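Local structure of BDI_3064 protein (Parabacteroides distasonis ATCC 8503, 5Z06) at residues L190-A198 with R203-P211; L248-V259 with D271-P281. The protein hydrolyses linear beta-1,2-glucan and beta-1,2-glucooligosaccharides of four or more units, releasing the disaccharide sophorose from the non-reducing end. All coordinates share one frame; numbering follows the deposited sequence.

Interaction 1 (L190-A198 with R203-P211); sequences LNAPVLQEA and RHIDIKWIP
Val194 and Ile210 form a hydrogen-bonded pair where strands 194-198 and 204-210 run antiparallel, their axes at 148°. Ile210 N meets Val194 O at 2.8 Å, and Val194 N returns a bond to Ile210 O. Leu195 faces Trp209 as a non-hydrogen-bonded pair; then a beta bulge inserts Gln196, whose N still bonds Lys208 O (2.8 Å), while Lys208 N makes a weak bond to Glu197 O.

On the buried face, Pro193 lies alongside Trp209, its CB 3.5 Å from Trp209 CD1. With CG between the backbone N and the carbonyl carbon (chi1 59°), the indole points the same way as the proline. Leu195 CD1 reaches the edge of this ring and also meets Ile207 CB at 4.0 Å. Farther along, Ala198 CB rests on Ile205 CG2 (3.8 Å) and Ile207 CG2. At the bulge the extended chain of Gln196 crosses Ile210 at about a right angle, CG 3.4 Å from Ile210 CD1, and its amide end lies beside the aliphatic part of Lys208. Shortened to an alanine, this residue is likely to leave the end of Ile210 without its cover and the Lys208 chain freer to turn.

Near the hairpin end, Asp206 OD2 accepts His204 NE2 (2.8 Å) and forms a salt bridge with Arg297, while OD1 bonds Thr245; His204 ND1 bonds Tyr635 of helix 624-636. The pairing is thus apolar on its inner face, whereas the Asp206 carboxylate, gripped by three partners, links the hairpin's far end to helix 284-297, and the salt bridge is likely to stabilise its negative charge.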
loop_
_atom_site.group_PDB
_atom_site.type_symbol
_atom_site.label_atom_id
_atom_site.label_comp_id
_atom_site.label_asym_id
_atom_site.label_seq_id
_atom_site.Cartn_x
_atom_site.Cartn_y
_atom_site.Cartn_z
ATOM N N LEU A 190 16.300 24.326 12.457
ATOM C CA LEU A 190 16.144 23.553 11.229
ATOM C C LEU A 190 17.467 22.878 10.878
ATOM O O LEU A 190 18.316 23.427 10.184
ATOM C CB LEU A 190 15.656 24.463 10.103
ATOM C CG LEU A 190 15.179 23.791 8.809
ATOM C CD1 LEU A 190 13.924 22.957 9.014
ATOM C CD2 LEU A 190 14.933 24.837 7.733
ATOM N N ASN A 191 17.619 21.660 11.368
ATOM C CA ASN A 191 18.863 20.923 11.268
ATOM C C ASN A 191 18.799 19.944 10.122
ATOM O O ASN A 191 17.729 19.436 9.776
ATOM C CB ASN A 191 19.127 20.177 12.575
ATOM C CG ASN A 191 19.007 21.087 13.782
ATOM O OD1 ASN A 191 18.273 20.805 14.730
ATOM N ND2 ASN A 191 19.672 22.227 13.711
ATOM N N ALA A 192 19.960 19.702 9.526
ATOM C CA ALA A 192 20.121 18.647 8.558
ATOM C C ALA A 192 19.810 17.323 9.240
ATOM O O ALA A 192 20.205 17.108 10.400
ATOM C CB ALA A 192 21.549 18.622 8.032
ATOM N N PRO A 193 19.094 16.432 8.538
ATOM C CA PRO A 193 19.056 15.084 9.048
ATOM C C PRO A 193 20.442 14.461 8.953
ATOM O O PRO A 193 21.243 14.853 8.095
ATOM C CB PRO A 193 18.078 14.385 8.104
ATOM C CG PRO A 193 18.170 15.144 6.836
ATOM C CD PRO A 193 18.389 16.560 7.250
ATOM N N VAL A 194 20.718 13.514 9.837
ATOM C CA VAL A 194 21.896 12.673 9.696
ATOM C C VAL A 194 21.618 11.708 8.544
ATOM O O VAL A 194 20.784 10.829 8.688
ATOM C CB VAL A 194 22.217 11.885 10.989
ATOM C CG1 VAL A 194 23.407 10.945 10.781
ATOM C CG2 VAL A 194 22.510 12.848 12.142
ATOM N N LEU A 195 22.289 11.908 7.409
ATOM C CA LEU A 195 22.253 10.977 6.277
ATOM C C LEU A 195 23.218 9.825 6.521
ATOM O O LEU A 195 24.438 10.016 6.607
ATOM C CB LEU A 195 22.600 11.713 4.991
ATOM C CG LEU A 195 22.328 11.066 3.635
ATOM C CD1 LEU A 195 20.883 10.619 3.519
ATOM C CD2 LEU A 195 22.656 12.076 2.546
ATOM N N GLN A 196 22.653 8.626 6.645
ATOM C CA GLN A 196 23.368 7.485 7.206
ATOM C C GLN A 196 24.158 6.792 6.139
ATOM O O GLN A 196 25.334 6.477 6.331
ATOM C CB GLN A 196 22.413 6.476 7.831
ATOM C CG GLN A 196 21.878 6.856 9.205
ATOM C CD GLN A 196 20.905 5.809 9.742
ATOM O OE1 GLN A 196 21.034 5.351 10.877
ATOM N NE2 GLN A 196 19.928 5.422 8.924
ATOM N N GLU A 197 23.502 6.508 5.023
ATOM C CA GLU A 197 24.192 5.882 3.915
ATOM C C GLU A 197 23.385 5.918 2.661
ATOM O O GLU A 197 22.217 6.355 2.643
ATOM C CB GLU A 197 24.572 4.421 4.235
ATOM C CG GLU A 197 25.882 3.901 3.613
ATOM C CD GLU A 197 26.959 4.963 3.336
ATOM O OE1 GLU A 197 27.569 5.494 4.294
ATOM O OE2 GLU A 197 27.203 5.264 2.141
ATOM N N ALA A 198 24.102 5.558 1.608
ATOM C CA ALA A 198 23.585 5.281 0.302
ATOM C C ALA A 198 23.807 3.809 0.156
ATOM O O ALA A 198 24.856 3.291 0.548
ATOM C CB ALA A 198 24.386 6.019 -0.750
ATOM N N ARG A 203 19.600 -0.644 -10.328
ATOM C CA ARG A 203 18.947 0.467 -11.005
ATOM C C ARG A 203 18.648 1.609 -10.073
ATOM O O ARG A 203 18.111 2.644 -10.504
ATOM C CB ARG A 203 17.651 -0.024 -11.628
ATOM C CG ARG A 203 17.815 -1.257 -12.487
ATOM C CD ARG A 203 18.725 -0.977 -13.649
ATOM N NE ARG A 203 18.834 -2.154 -14.494
ATOM C CZ ARG A 203 18.991 -2.134 -15.808
ATOM N NH1 ARG A 203 19.065 -0.984 -16.462
ATOM N NH2 ARG A 203 19.087 -3.271 -16.475
ATOM N N HIS A 204 19.008 1.463 -8.803
ATOM C CA HIS A 204 18.662 2.491 -7.864
ATOM C C HIS A 204 19.608 2.549 -6.717
ATOM O O HIS A 204 20.334 1.598 -6.471
ATOM C CB HIS A 204 17.240 2.308 -7.358
ATOM C CG HIS A 204 17.135 1.347 -6.238
ATOM N ND1 HIS A 204 17.181 -0.013 -6.429
ATOM C CD2 HIS A 204 17.002 1.547 -4.906
ATOM C CE1 HIS A 204 17.081 -0.609 -5.256
ATOM N NE2 HIS A 204 16.974 0.313 -4.318
ATOM N N ILE A 205 19.573 3.699 -6.048
ATOM C CA ILE A 205 20.287 3.929 -4.829
ATOM C C ILE A 205 19.276 4.338 -3.786
ATOM O O ILE A 205 18.450 5.215 -4.008
ATOM C CB ILE A 205 21.363 5.013 -4.974
ATOM C CG1 ILE A 205 22.329 4.594 -6.078
ATOM C CG2 ILE A 205 22.068 5.222 -3.629
ATOM C CD1 ILE A 205 23.359 5.631 -6.450
ATOM N N ASP A 206 19.354 3.676 -2.650
ATOM C CA ASP A 206 18.537 4.007 -1.508
ATOM C C ASP A 206 19.356 4.836 -0.574
ATOM O O ASP A 206 20.453 4.427 -0.194
ATOM C CB ASP A 206 18.111 2.731 -0.788
ATOM C CG ASP A 206 16.991 2.030 -1.492
ATOM O OD1 ASP A 206 16.098 2.750 -1.982
ATOM O OD2 ASP A 206 16.996 0.775 -1.531
ATOM N N ILE A 207 18.820 5.984 -0.187
ATOM C CA ILE A 207 19.404 6.736 0.900
ATOM C C ILE A 207 18.439 6.735 2.062
ATOM O O ILE A 207 17.236 6.578 1.885
ATOM C CB ILE A 207 19.863 8.160 0.488
ATOM C CG1 ILE A 207 18.685 9.081 0.188
ATOM C CG2 ILE A 207 20.838 8.061 -0.689
ATOM C CD1 ILE A 207 19.078 10.498 -0.229
ATOM N N LYS A 208 19.006 6.886 3.248
ATOM C CA LYS A 208 18.280 6.862 4.490
ATOM C C LYS A 208 18.939 7.855 5.427
ATOM O O LYS A 208 20.181 8.002 5.444
ATOM C CB LYS A 208 18.337 5.466 5.130
ATOM C CG LYS A 208 17.329 5.290 6.275
ATOM C CD LYS A 208 17.594 4.070 7.153
ATOM C CE LYS A 208 16.577 3.966 8.294
ATOM N NZ LYS A 208 16.621 5.084 9.279
ATOM N N TRP A 209 18.102 8.507 6.218
ATOM C CA TRP A 209 18.554 9.500 7.156
ATOM C C TRP A 209 17.770 9.386 8.474
ATOM O O TRP A 209 16.751 8.688 8.533
ATOM C CB TRP A 209 18.432 10.888 6.522
ATOM C CG TRP A 209 17.030 11.256 6.107
ATOM C CD1 TRP A 209 16.056 11.736 6.915
ATOM C CD2 TRP A 209 16.444 11.151 4.795
ATOM N NE1 TRP A 209 14.905 11.967 6.196
ATOM C CE2 TRP A 209 15.110 11.611 4.896
ATOM C CE3 TRP A 209 16.918 10.731 3.548
ATOM C CZ2 TRP A 209 14.233 11.647 3.798
ATOM C CZ3 TRP A 209 16.051 10.778 2.450
ATOM C CH2 TRP A 209 14.724 11.226 2.587
ATOM N N ILE A 210 18.287 10.024 9.526
ATOM C CA ILE A 210 17.626 10.097 10.837
ATOM C C ILE A 210 17.370 11.571 11.066
ATOM O O ILE A 210 18.287 12.368 10.892
ATOM C CB ILE A 210 18.516 9.612 12.002
ATOM C CG1 ILE A 210 19.214 8.280 11.684
ATOM C CG2 ILE A 210 17.700 9.479 13.283
ATOM C CD1 ILE A 210 20.699 8.343 11.979
ATOM N N PRO A 211 16.131 11.946 11.442
ATOM C CA PRO A 211 15.799 13.351 11.728
ATOM C C PRO A 211 16.657 14.018 12.827
ATOM O O PRO A 211 17.108 13.340 13.748
ATOM C CB PRO A 211 14.328 13.285 12.164
ATOM C CG PRO A 211 13.790 12.057 11.530
ATOM C CD PRO A 211 14.928 11.089 11.400
#

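Interaction 2 (L248-V259 with D271-P281); sequences LGEVGKKAYYKV and DSQTVSATTYP
Lys258 NZ and Asp271 OD2 form a salt bridge of 3.0 Å at one end of the contact, the ammonium approaching from above the carboxylate plane; the bend in the lysine chain at chi3 (53°) turns its end to the acid, and Tyr231 adds a cation-pi contact. Beside it, Ser272 OG takes Val259 N at 2.7 Å and donates to Gln273 O, so this hydroxyl ties the 248-259 segment to its own segment's backbone. At the other end Thr279 OG1 has both partners in the opposite segment: it donates to Glu250 O (2.7 Å) on a lone pair in the carbonyl plane and receives an almost straight bond from Lys253 N (2.9 Å). Between these ends, Ala255 with Ala277 and Tyr257 with Val275 are antiparallel hydrogen-bonded pairs.

Packing follows the two faces. On one, Tyr256 brings CD2 to within 3.5 Å of Ser276 CB, and the Lys254 chain passes obliquely over Thr278. On the other, Tyr257 CB meets Val275 CG2 at 4.0 Å, with Ile205 and Leu195 of the facing sheet beyond; Tyr257 OH bonds Asp246. Past the strands, Val251 CG1 touches Pro281 CD (3.6 Å).

This is an antiparallel beta hairpin with a long connection, its second strand at the edge of a four-stranded sheet. Packed on a three-stranded partner, that sheet has the strand order of a fibronectin type III-like sandwich, in which these would be strands F and G.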
loop_
_atom_site.group_PDB
_atom_site.type_symbol
_atom_site.label_atom_id
_atom_site.label_comp_id
_atom_site.label_asym_id
_atom_site.label_seq_id
_atom_site.Cartn_x
_atom_site.Cartn_y
_atom_site.Cartn_z
ATOM N N LEU A 248 17.820 5.425 -10.710
ATOM C CA LEU A 248 18.667 5.918 -11.804
ATOM C C LEU A 248 18.366 5.223 -13.109
ATOM O O LEU A 248 18.544 5.803 -14.163
ATOM C CB LEU A 248 20.156 5.719 -11.481
ATOM C CG LEU A 248 20.582 6.473 -10.225
ATOM C CD1 LEU A 248 21.906 5.944 -9.704
ATOM C CD2 LEU A 248 20.655 7.962 -10.513
ATOM N N GLY A 249 17.931 3.975 -13.039
ATOM C CA GLY A 249 17.654 3.181 -14.234
ATOM C C GLY A 249 18.879 2.802 -15.036
ATOM O O GLY A 249 18.740 2.384 -16.150
ATOM N N GLU A 250 20.064 2.897 -14.435
ATOM C CA GLU A 250 21.323 2.760 -15.126
ATOM C C GLU A 250 22.314 2.050 -14.216
ATOM O O GLU A 250 22.422 2.365 -13.022
ATOM C CB GLU A 250 21.836 4.141 -15.467
ATOM C CG GLU A 250 23.210 4.150 -16.107
ATOM C CD GLU A 250 23.563 5.487 -16.736
ATOM O OE1 GLU A 250 22.720 6.411 -16.712
ATOM O OE2 GLU A 250 24.703 5.597 -17.249
ATOM N N VAL A 251 23.029 1.095 -14.789
ATOM C CA VAL A 251 23.978 0.285 -14.062
ATOM C C VAL A 251 25.369 0.903 -14.156
ATOM O O VAL A 251 25.742 1.460 -15.176
ATOM C CB VAL A 251 24.015 -1.146 -14.607
ATOM C CG1 VAL A 251 24.842 -2.044 -13.688
ATOM C CG2 VAL A 251 22.597 -1.696 -14.718
ATOM N N GLY A 252 26.137 0.775 -13.082
ATOM C CA GLY A 252 27.493 1.316 -13.025
ATOM C C GLY A 252 27.497 2.815 -12.851
ATOM O O GLY A 252 28.456 3.464 -13.181
ATOM N N LYS A 253 26.431 3.363 -12.309
ATOM C CA LYS A 253 26.271 4.795 -12.217
ATOM C C LYS A 253 26.505 5.207 -10.803
ATOM O O LYS A 253 25.835 4.701 -9.881
ATOM C CB LYS A 253 24.864 5.204 -12.628
ATOM C CG LYS A 253 24.655 6.702 -12.731
ATOM C CD LYS A 253 25.531 7.366 -13.795
ATOM C CE LYS A 253 24.869 8.672 -14.248
ATOM N NZ LYS A 253 25.722 9.577 -15.077
ATOM N N LYS A 254 27.457 6.121 -10.636
ATOM C CA LYS A 254 27.790 6.665 -9.346
ATOM C C LYS A 254 26.943 7.895 -9.118
ATOM O O LYS A 254 26.771 8.713 -10.018
ATOM C CB LYS A 254 29.274 7.033 -9.266
ATOM C CG LYS A 254 29.656 7.606 -7.911
ATOM C CD LYS A 254 31.136 7.396 -7.599
ATOM C CE LYS A 254 31.432 7.686 -6.132
ATOM N NZ LYS A 254 32.895 7.684 -5.837
ATOM N N ALA A 255 26.396 8.011 -7.917
ATOM C CA ALA A 255 25.680 9.221 -7.523
ATOM C C ALA A 255 25.970 9.561 -6.074
ATOM O O ALA A 255 26.202 8.685 -5.249
ATOM C CB ALA A 255 24.179 9.083 -7.757
ATOM N N TYR A 256 25.969 10.854 -5.804
ATOM C CA TYR A 256 26.230 11.401 -4.500
ATOM C C TYR A 256 24.945 12.051 -4.073
ATOM O O TYR A 256 24.215 12.592 -4.906
ATOM C CB TYR A 256 27.329 12.479 -4.544
ATOM C CG TYR A 256 28.666 12.043 -5.101
ATOM C CD1 TYR A 256 28.839 11.878 -6.480
ATOM C CD2 TYR A 256 29.771 11.850 -4.269
ATOM C CE1 TYR A 256 30.056 11.503 -7.018
ATOM C CE2 TYR A 256 31.008 11.473 -4.804
ATOM C CZ TYR A 256 31.136 11.310 -6.186
ATOM O OH TYR A 256 32.313 10.936 -6.775
ATOM N N TYR A 257 24.683 12.016 -2.778
ATOM C CA TYR A 257 23.431 12.516 -2.240
ATOM C C TYR A 257 23.624 13.342 -0.978
ATOM O O TYR A 257 24.483 13.067 -0.142
ATOM C CB TYR A 257 22.472 11.366 -1.951
ATOM C CG TYR A 257 22.084 10.609 -3.177
ATOM C CD1 TYR A 257 20.987 10.988 -3.932
ATOM C CD2 TYR A 257 22.810 9.497 -3.582
ATOM C CE1 TYR A 257 20.625 10.279 -5.079
ATOM C CE2 TYR A 257 22.471 8.791 -4.728
ATOM C CZ TYR A 257 21.374 9.178 -5.462
ATOM O OH TYR A 257 21.019 8.469 -6.565
ATOM N N LYS A 258 22.749 14.324 -0.850
ATOM C CA LYS A 258 22.805 15.319 0.176
ATOM C C LYS A 258 21.353 15.613 0.467
ATOM O O LYS A 258 20.548 15.776 -0.460
ATOM C CB LYS A 258 23.469 16.554 -0.408
ATOM C CG LYS A 258 24.396 17.316 0.499
ATOM C CD LYS A 258 25.288 18.246 -0.328
ATOM C CE LYS A 258 24.459 19.131 -1.259
ATOM N NZ LYS A 258 25.216 20.301 -1.768
ATOM N N VAL A 259 21.009 15.695 1.741
ATOM C CA VAL A 259 19.628 15.931 2.111
ATOM C C VAL A 259 19.544 17.140 3.029
ATOM O O VAL A 259 20.347 17.291 3.952
ATOM C CB VAL A 259 19.053 14.682 2.786
ATOM C CG1 VAL A 259 17.619 14.918 3.252
ATOM C CG2 VAL A 259 19.128 13.508 1.821
ATOM N N ASP A 271 23.215 21.399 4.743
ATOM C CA ASP A 271 23.378 20.099 4.117
ATOM C C ASP A 271 23.656 19.008 5.136
ATOM O O ASP A 271 24.349 19.237 6.129
ATOM C CB ASP A 271 24.553 20.123 3.138
ATOM C CG ASP A 271 24.264 20.914 1.903
ATOM O OD1 ASP A 271 23.117 21.367 1.727
ATOM O OD2 ASP A 271 25.191 21.079 1.089
ATOM N N SER A 272 23.135 17.814 4.864
ATOM C CA SER A 272 23.594 16.604 5.536
ATOM C C SER A 272 25.023 16.321 5.066
ATOM O O SER A 272 25.499 16.955 4.124
ATOM C CB SER A 272 22.689 15.415 5.166
ATOM O OG SER A 272 22.693 15.194 3.764
ATOM N N GLN A 273 25.694 15.343 5.667
ATOM C CA GLN A 273 26.917 14.852 5.045
ATOM C C GLN A 273 26.536 14.284 3.665
ATOM O O GLN A 273 25.367 13.963 3.394
ATOM C CB GLN A 273 27.676 13.823 5.913
ATOM C CG GLN A 273 26.994 12.466 6.128
ATOM C CD GLN A 273 27.962 11.303 6.374
ATOM O OE1 GLN A 273 29.190 11.475 6.396
ATOM N NE2 GLN A 273 27.402 10.096 6.554
ATOM N N THR A 274 27.516 14.206 2.788
ATOM C CA THR A 274 27.312 13.656 1.462
ATOM C C THR A 274 27.588 12.164 1.522
ATOM O O THR A 274 28.561 11.732 2.129
ATOM C CB THR A 274 28.212 14.363 0.438
ATOM O OG1 THR A 274 27.757 15.715 0.303
ATOM C CG2 THR A 274 28.154 13.677 -0.928
ATOM N N VAL A 275 26.718 11.384 0.896
ATOM C CA VAL A 275 26.933 9.944 0.749
ATOM C C VAL A 275 26.924 9.648 -0.725
ATOM O O VAL A 275 26.336 10.398 -1.499
ATOM C CB VAL A 275 25.860 9.101 1.472
ATOM C CG1 VAL A 275 25.932 9.366 2.964
ATOM C CG2 VAL A 275 24.442 9.376 0.954
ATOM N N SER A 276 27.570 8.559 -1.116
ATOM C CA SER A 276 27.541 8.129 -2.503
ATOM C C SER A 276 27.472 6.626 -2.634
ATOM O O SER A 276 27.759 5.879 -1.699
ATOM C CB SER A 276 28.759 8.648 -3.271
ATOM O OG SER A 276 29.961 8.128 -2.728
ATOM N N ALA A 277 27.085 6.194 -3.825
ATOM C CA ALA A 277 27.128 4.792 -4.151
ATOM C C ALA A 277 27.098 4.640 -5.638
ATOM O O ALA A 277 26.772 5.572 -6.373
ATOM C CB ALA A 277 25.957 4.068 -3.522
ATOM N N THR A 278 27.427 3.444 -6.084
ATOM C CA THR A 278 27.461 3.153 -7.506
ATOM C C THR A 278 26.649 1.908 -7.727
ATOM O O THR A 278 26.881 0.913 -7.053
ATOM C CB THR A 278 28.895 2.916 -7.986
ATOM O OG1 THR A 278 29.711 3.996 -7.530
ATOM C CG2 THR A 278 28.954 2.792 -9.527
ATOM N N THR A 279 25.705 1.972 -8.674
ATOM C CA THR A 279 24.928 0.812 -9.064
ATOM C C THR A 279 25.783 -0.233 -9.742
ATOM O O THR A 279 26.770 0.086 -10.349
ATOM C CB THR A 279 23.783 1.146 -10.047
ATOM O OG1 THR A 279 24.311 1.738 -11.252
ATOM C CG2 THR A 279 22.739 2.059 -9.396
ATOM N N TYR A 280 25.346 -1.481 -9.681
ATOM C CA TYR A 280 26.128 -2.605 -10.181
ATOM C C TYR A 280 25.154 -3.655 -10.693
ATOM O O TYR A 280 24.010 -3.699 -10.235
ATOM C CB TYR A 280 26.997 -3.201 -9.060
ATOM C CG TYR A 280 26.202 -3.381 -7.792
ATOM C CD1 TYR A 280 26.037 -2.324 -6.914
ATOM C CD2 TYR A 280 25.576 -4.579 -7.494
ATOM C CE1 TYR A 280 25.286 -2.454 -5.770
ATOM C CE2 TYR A 280 24.823 -4.723 -6.350
ATOM C CZ TYR A 280 24.674 -3.659 -5.488
ATOM O OH TYR A 280 23.920 -3.778 -4.344
ATOM N N PRO A 281 25.613 -4.520 -11.622
ATOM C CA PRO A 281 24.734 -5.586 -12.078
ATOM C C PRO A 281 24.381 -6.539 -10.952
ATOM O O PRO A 281 25.225 -6.861 -10.107
ATOM C CB PRO A 281 25.527 -6.300 -13.178
ATOM C CG PRO A 281 26.859 -5.652 -13.225
ATOM C CD PRO A 281 26.950 -4.567 -12.222
#

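From the N terminus, interaction 1 comes first and closes a tight hairpin, with only four residues, two of them still strand, between the segments; the chain then passes through strands 219-225, 232-237 and 243-247 before interaction 2 closes the longer connection between 259 and 271. The two lie in series, neither nested nor crossed, their centres 11 Å apart. Interaction 1 joins two strands of the three-stranded sheet and interaction 2 two of the four-stranded one, so each builds part of one layer of the sandwich. Direct links fasten the layers: Leu195 O probably accepts Gln273 NE2, Arg203 O probably accepts Gly249 N, and Leu195 packs on Ser272. After Pro281 the chain enters helix 284-297.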